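Local coordinates for insecticidal crystal protein Cry7Cal (Bacillus thuringiensis, PDB 5ZI1), which is an insecticidal three-domain delta-endotoxin active against locusts, probably acting by binding receptors and permeabilising membranes of the insect gut, at residues K208-R219 / Y272-E283. Residues are numbered along the deposited sequence; the frame is centred on the assembly and turned at random.
Sequences KGKVWENYNRFR and YGAASSEFVLIE
Phe279 sits as a knob in the hole between Lys208, Val211, Trp212 and Tyr215, and here the packing is tight. Its CZ stands over the centre of the Tyr215 ring, 3.5 Å from Tyr215 CG, and the planes meet at 82°, an edge-to-face pair. One face of Phe279 receives Trp212 CD1. The indole is itself covered by Ile282, whose CG2 lies 3.5 Å from Trp212 CG in a CH-pi contact; Asn216 CB backs the other face. A chi1 of -169° turns the indole away from its own backbone N and brings it to Glu283: Trp212 NE1 donates to Glu283 OE1 at 2.8 Å, nearly in the ring plane. Arg219 forms a two-pronged salt bridge with this carboxylate, NH1 to OE2 at 2.7 Å (N-H...O 174°) and NH2 to OE1 at 3.0 Å, both on syn lone pairs. Asn216 OD1 takes NE and NH2 of Arg219, and Tyr215 CE1 lies over one guanidinium face, which should hold the group in rotation. The contact joins the last long helix of the toxin's N-terminal helical bundle, against helix 169-202, to short helix 279-286 of the beta-rich second domain. Close packing continues at Tyr272, whose CA is 4.3 Å from Gly209 CA; the Ala275 methyl also touches Gly209 CA, and a water accepts from Gly209 N. Tyr272 OH donates to Glu213 OE2 from above the carboxylate plane. The contact opens at Ser277 and at Lys210, exposed and extended, whose CB lies 3.6 Å from the Tyr272 ring centroid, over its face. At the solvent edge beside Phe279, Lys208 CG touches the Ser277 carbonyl, but the bent chain carries its ammonium end away from segment 272-283.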
loop_
_atom_site.group_PDB
_atom_site.type_symbol
_atom_site.label_atom_id
_atom_site.label_comp_id
_atom_site.label_asym_id
_atom_site.label_seq_id
_atom_site.Cartn_x
_atom_site.Cartn_y
_atom_site.Cartn_z
ATOM N N LYS A 208 -21.994 -6.823 14.808
ATOM C CA LYS A 208 -21.391 -6.813 13.477
ATOM C C LYS A 208 -20.598 -5.536 13.225
ATOM O O LYS A 208 -19.505 -5.585 12.640
ATOM C CB LYS A 208 -22.465 -7.001 12.413
ATOM C CG LYS A 208 -22.036 -7.968 11.313
ATOM C CD LYS A 208 -21.434 -9.215 11.944
ATOM C CE LYS A 208 -21.707 -10.453 11.152
ATOM N NZ LYS A 208 -21.381 -11.653 11.987
ATOM N N GLY A 209 -21.107 -4.390 13.699
ATOM C CA GLY A 209 -20.402 -3.132 13.490
ATOM C C GLY A 209 -18.995 -3.149 14.056
ATOM O O GLY A 209 -18.039 -2.711 13.408
ATOM N N LYS A 210 -18.849 -3.639 15.282
ATOM C CA LYS A 210 -17.510 -3.770 15.835
ATOM C C LYS A 210 -16.735 -4.914 15.182
ATOM O O LYS A 210 -15.504 -4.916 15.219
ATOM C CB LYS A 210 -17.586 -3.977 17.351
ATOM C CG LYS A 210 -16.268 -3.762 18.078
ATOM C CD LYS A 210 -16.465 -3.854 19.578
ATOM C CE LYS A 210 -15.171 -3.571 20.327
ATOM N NZ LYS A 210 -15.440 -3.348 21.786
ATOM N N VAL A 211 -17.422 -5.889 14.596
ATOM C CA VAL A 211 -16.695 -6.948 13.918
ATOM C C VAL A 211 -16.064 -6.398 12.654
ATOM O O VAL A 211 -14.887 -6.646 12.372
ATOM C CB VAL A 211 -17.617 -8.144 13.633
ATOM C CG1 VAL A 211 -17.052 -8.991 12.508
ATOM C CG2 VAL A 211 -17.768 -8.986 14.878
ATOM N N TRP A 212 -16.813 -5.578 11.915
ATOM C CA TRP A 212 -16.239 -4.911 10.755
ATOM C C TRP A 212 -15.071 -4.014 11.143
ATOM O O TRP A 212 -14.026 -4.026 10.485
ATOM C CB TRP A 212 -17.290 -4.094 10.025
ATOM C CG TRP A 212 -16.744 -3.663 8.741
ATOM C CD1 TRP A 212 -16.676 -4.403 7.593
ATOM C CD2 TRP A 212 -16.138 -2.405 8.445
ATOM N NE1 TRP A 212 -16.084 -3.676 6.595
ATOM C CE2 TRP A 212 -15.732 -2.449 7.089
ATOM C CE3 TRP A 212 -15.898 -1.248 9.189
ATOM C CZ2 TRP A 212 -15.108 -1.381 6.465
ATOM C CZ3 TRP A 212 -15.282 -0.189 8.567
ATOM C CH2 TRP A 212 -14.892 -0.257 7.218
ATOM N N GLU A 213 -15.223 -3.233 12.213
ATOM C CA GLU A 213 -14.154 -2.320 12.598
ATOM C C GLU A 213 -12.853 -3.068 12.855
ATOM O O GLU A 213 -11.788 -2.658 12.383
ATOM C CB GLU A 213 -14.571 -1.515 13.827
ATOM C CG GLU A 213 -13.501 -0.567 14.317
ATOM C CD GLU A 213 -14.085 0.550 15.196
ATOM O OE1 GLU A 213 -14.869 1.385 14.690
ATOM O OE2 GLU A 213 -13.776 0.581 16.401
ATOM N N ASN A 214 -12.919 -4.169 13.608
ATOM C CA ASN A 214 -11.716 -4.945 13.895
ATOM C C ASN A 214 -11.158 -5.561 12.618
ATOM O O ASN A 214 -9.941 -5.666 12.448
ATOM C CB ASN A 214 -12.012 -6.047 14.910
ATOM C CG ASN A 214 -12.381 -5.507 16.295
ATOM O OD1 ASN A 214 -12.067 -4.367 16.649
ATOM N ND2 ASN A 214 -13.044 -6.347 17.089
ATOM N N TYR A 215 -12.045 -5.981 11.726
ATOM C CA TYR A 215 -11.643 -6.498 10.432
ATOM C C TYR A 215 -10.932 -5.416 9.623
ATOM O O TYR A 215 -9.835 -5.629 9.100
ATOM C CB TYR A 215 -12.889 -7.006 9.721
ATOM C CG TYR A 215 -12.694 -7.471 8.294
ATOM C CD1 TYR A 215 -12.726 -6.565 7.237
ATOM C CD2 TYR A 215 -12.547 -8.831 8.002
ATOM C CE1 TYR A 215 -12.605 -6.984 5.947
ATOM C CE2 TYR A 215 -12.407 -9.269 6.692
ATOM C CZ TYR A 215 -12.434 -8.346 5.675
ATOM O OH TYR A 215 -12.301 -8.769 4.378
ATOM N N ASN A 216 -11.517 -4.217 9.565
ATOM C CA ASN A 216 -10.880 -3.160 8.797
ATOM C C ASN A 216 -9.577 -2.706 9.440
ATOM O O ASN A 216 -8.626 -2.338 8.733
ATOM C CB ASN A 216 -11.827 -1.983 8.630
ATOM C CG ASN A 216 -11.238 -0.907 7.759
ATOM O OD1 ASN A 216 -11.039 -1.112 6.538
ATOM N ND2 ASN A 216 -10.909 0.246 8.377
ATOM N N ARG A 217 -9.502 -2.737 10.768
ATOM C CA ARG A 217 -8.267 -2.322 11.421
ATOM C C ARG A 217 -7.123 -3.267 11.084
ATOM O O ARG A 217 -5.973 -2.836 10.943
ATOM C CB ARG A 217 -8.457 -2.246 12.932
ATOM C CG ARG A 217 -7.199 -1.790 13.643
ATOM C CD ARG A 217 -7.386 -1.620 15.147
ATOM N NE ARG A 217 -8.373 -0.594 15.473
ATOM C CZ ARG A 217 -9.586 -0.859 15.942
ATOM N NH1 ARG A 217 -10.428 0.137 16.215
ATOM N NH2 ARG A 217 -9.953 -2.126 16.137
ATOM N N PHE A 218 -7.413 -4.565 10.998
ATOM C CA PHE A 218 -6.399 -5.523 10.596
ATOM C C PHE A 218 -5.948 -5.249 9.170
ATOM O O PHE A 218 -4.747 -5.156 8.892
ATOM C CB PHE A 218 -6.963 -6.925 10.743
ATOM C CG PHE A 218 -6.052 -8.005 10.283
ATOM C CD1 PHE A 218 -5.121 -8.557 11.136
ATOM C CD2 PHE A 218 -6.164 -8.518 8.999
ATOM C CE1 PHE A 218 -4.301 -9.585 10.708
ATOM C CE2 PHE A 218 -5.352 -9.536 8.575
ATOM C CZ PHE A 218 -4.417 -10.074 9.426
ATOM N N ARG A 219 -6.907 -5.064 8.260
ATOM C CA ARG A 219 -6.564 -4.722 6.884
ATOM C C ARG A 219 -5.693 -3.470 6.827
ATOM O O ARG A 219 -4.661 -3.451 6.149
ATOM C CB ARG A 219 -7.837 -4.535 6.062
ATOM C CG ARG A 219 -7.642 -3.779 4.758
ATOM C CD ARG A 219 -8.868 -3.936 3.852
ATOM N NE ARG A 219 -10.087 -3.493 4.523
ATOM C CZ ARG A 219 -11.321 -3.847 4.153
ATOM N NH1 ARG A 219 -11.503 -4.661 3.094
ATOM N NH2 ARG A 219 -12.378 -3.396 4.847
ATOM N N TYR A 272 -21.677 0.839 17.304
ATOM C CA TYR A 272 -21.657 -0.493 16.673
ATOM C C TYR A 272 -23.053 -1.101 16.547
ATOM O O TYR A 272 -23.435 -1.579 15.469
ATOM C CB TYR A 272 -20.751 -1.459 17.439
ATOM C CG TYR A 272 -19.360 -0.954 17.718
ATOM C CD1 TYR A 272 -18.522 -0.559 16.687
ATOM C CD2 TYR A 272 -18.875 -0.891 19.025
ATOM C CE1 TYR A 272 -17.239 -0.103 16.952
ATOM C CE2 TYR A 272 -17.598 -0.435 19.300
ATOM C CZ TYR A 272 -16.788 -0.045 18.257
ATOM O OH TYR A 272 -15.522 0.413 18.524
ATOM N N GLY A 273 -23.838 -1.078 17.634
ATOM C CA GLY A 273 -25.176 -1.646 17.602
ATOM C C GLY A 273 -26.081 -1.057 16.540
ATOM O O GLY A 273 -27.051 -1.703 16.139
ATOM N N ALA A 274 -25.776 0.154 16.056
ATOM C CA ALA A 274 -26.581 0.784 15.014
ATOM C C ALA A 274 -26.202 0.349 13.602
ATOM O O ALA A 274 -27.006 0.533 12.679
ATOM C CB ALA A 274 -26.475 2.309 15.120
ATOM N N ALA A 275 -25.019 -0.229 13.407
ATOM C CA ALA A 275 -24.636 -0.711 12.084
ATOM C C ALA A 275 -25.480 -1.912 11.662
ATOM O O ALA A 275 -26.139 -2.564 12.479
ATOM C CB ALA A 275 -23.159 -1.098 12.052
ATOM N N SER A 276 -25.458 -2.188 10.354
ATOM C CA SER A 276 -26.113 -3.364 9.790
ATOM C C SER A 276 -25.713 -4.630 10.537
ATOM O O SER A 276 -24.627 -4.722 11.111
ATOM C CB SER A 276 -25.738 -3.541 8.313
ATOM O OG SER A 276 -26.323 -4.721 7.803
ATOM N N SER A 277 -26.605 -5.612 10.526
ATOM C CA SER A 277 -26.294 -6.911 11.099
ATOM C C SER A 277 -25.619 -7.831 10.091
ATOM O O SER A 277 -25.182 -8.922 10.462
ATOM C CB SER A 277 -27.564 -7.570 11.659
ATOM O OG SER A 277 -28.527 -7.785 10.639
ATOM N N GLU A 278 -25.502 -7.402 8.840
ATOM C CA GLU A 278 -24.849 -8.174 7.798
ATOM C C GLU A 278 -23.481 -7.579 7.485
ATOM O O GLU A 278 -23.349 -6.373 7.249
ATOM C CB GLU A 278 -25.734 -8.257 6.551
ATOM C CG GLU A 278 -27.204 -8.488 6.883
ATOM C CD GLU A 278 -27.473 -9.930 7.346
ATOM O OE1 GLU A 278 -26.659 -10.834 7.048
ATOM O OE2 GLU A 278 -28.482 -10.179 8.049
ATOM N N PHE A 279 -22.460 -8.435 7.512
ATOM C CA PHE A 279 -21.096 -7.988 7.258
ATOM C C PHE A 279 -20.949 -7.445 5.839
ATOM O O PHE A 279 -20.372 -6.369 5.629
ATOM C CB PHE A 279 -20.133 -9.149 7.512
ATOM C CG PHE A 279 -18.683 -8.790 7.387
ATOM C CD1 PHE A 279 -18.057 -8.774 6.138
ATOM C CD2 PHE A 279 -17.932 -8.511 8.516
ATOM C CE1 PHE A 279 -16.717 -8.449 6.018
ATOM C CE2 PHE A 279 -16.593 -8.193 8.404
ATOM C CZ PHE A 279 -15.982 -8.169 7.152
ATOM N N VAL A 280 -21.482 -8.169 4.849
ATOM C CA VAL A 280 -21.268 -7.785 3.452
ATOM C C VAL A 280 -21.861 -6.407 3.160
ATOM O O VAL A 280 -21.346 -5.669 2.306
ATOM C CB VAL A 280 -21.840 -8.861 2.509
ATOM C CG1 VAL A 280 -23.354 -8.899 2.578
ATOM C CG2 VAL A 280 -21.368 -8.637 1.084
ATOM N N LEU A 281 -22.937 -6.031 3.857
ATOM C CA LEU A 281 -23.531 -4.715 3.634
ATOM C C LEU A 281 -22.598 -3.613 4.117
ATOM O O LEU A 281 -22.348 -2.637 3.400
ATOM C CB LEU A 281 -24.888 -4.624 4.320
ATOM C CG LEU A 281 -25.926 -5.548 3.687
ATOM C CD1 LEU A 281 -27.308 -5.318 4.306
ATOM C CD2 LEU A 281 -25.961 -5.370 2.184
ATOM N N ILE A 282 -22.038 -3.774 5.314
ATOM C CA ILE A 282 -21.069 -2.806 5.813
ATOM C C ILE A 282 -19.884 -2.702 4.864
ATOM O O ILE A 282 -19.490 -1.605 4.450
ATOM C CB ILE A 282 -20.616 -3.194 7.227
ATOM C CG1 ILE A 282 -21.833 -3.397 8.135
ATOM C CG2 ILE A 282 -19.679 -2.136 7.757
ATOM C CD1 ILE A 282 -21.481 -3.783 9.583
ATOM N N GLU A 283 -19.281 -3.851 4.528
ATOM C CA GLU A 283 -18.100 -3.861 3.672
ATOM C C GLU A 283 -18.382 -3.173 2.341
ATOM O O GLU A 283 -17.590 -2.340 1.885
ATOM C CB GLU A 283 -17.610 -5.305 3.463
ATOM C CG GLU A 283 -16.444 -5.478 2.458
ATOM C CD GLU A 283 -15.086 -5.008 2.990
ATOM O OE1 GLU A 283 -15.042 -4.425 4.093
ATOM O OE2 GLU A 283 -14.048 -5.217 2.303
HETATM O O HOH W 1 -24.061 -4.218 13.982
HETATM O O HOH W 2 -13.309 -7.673 2.201
#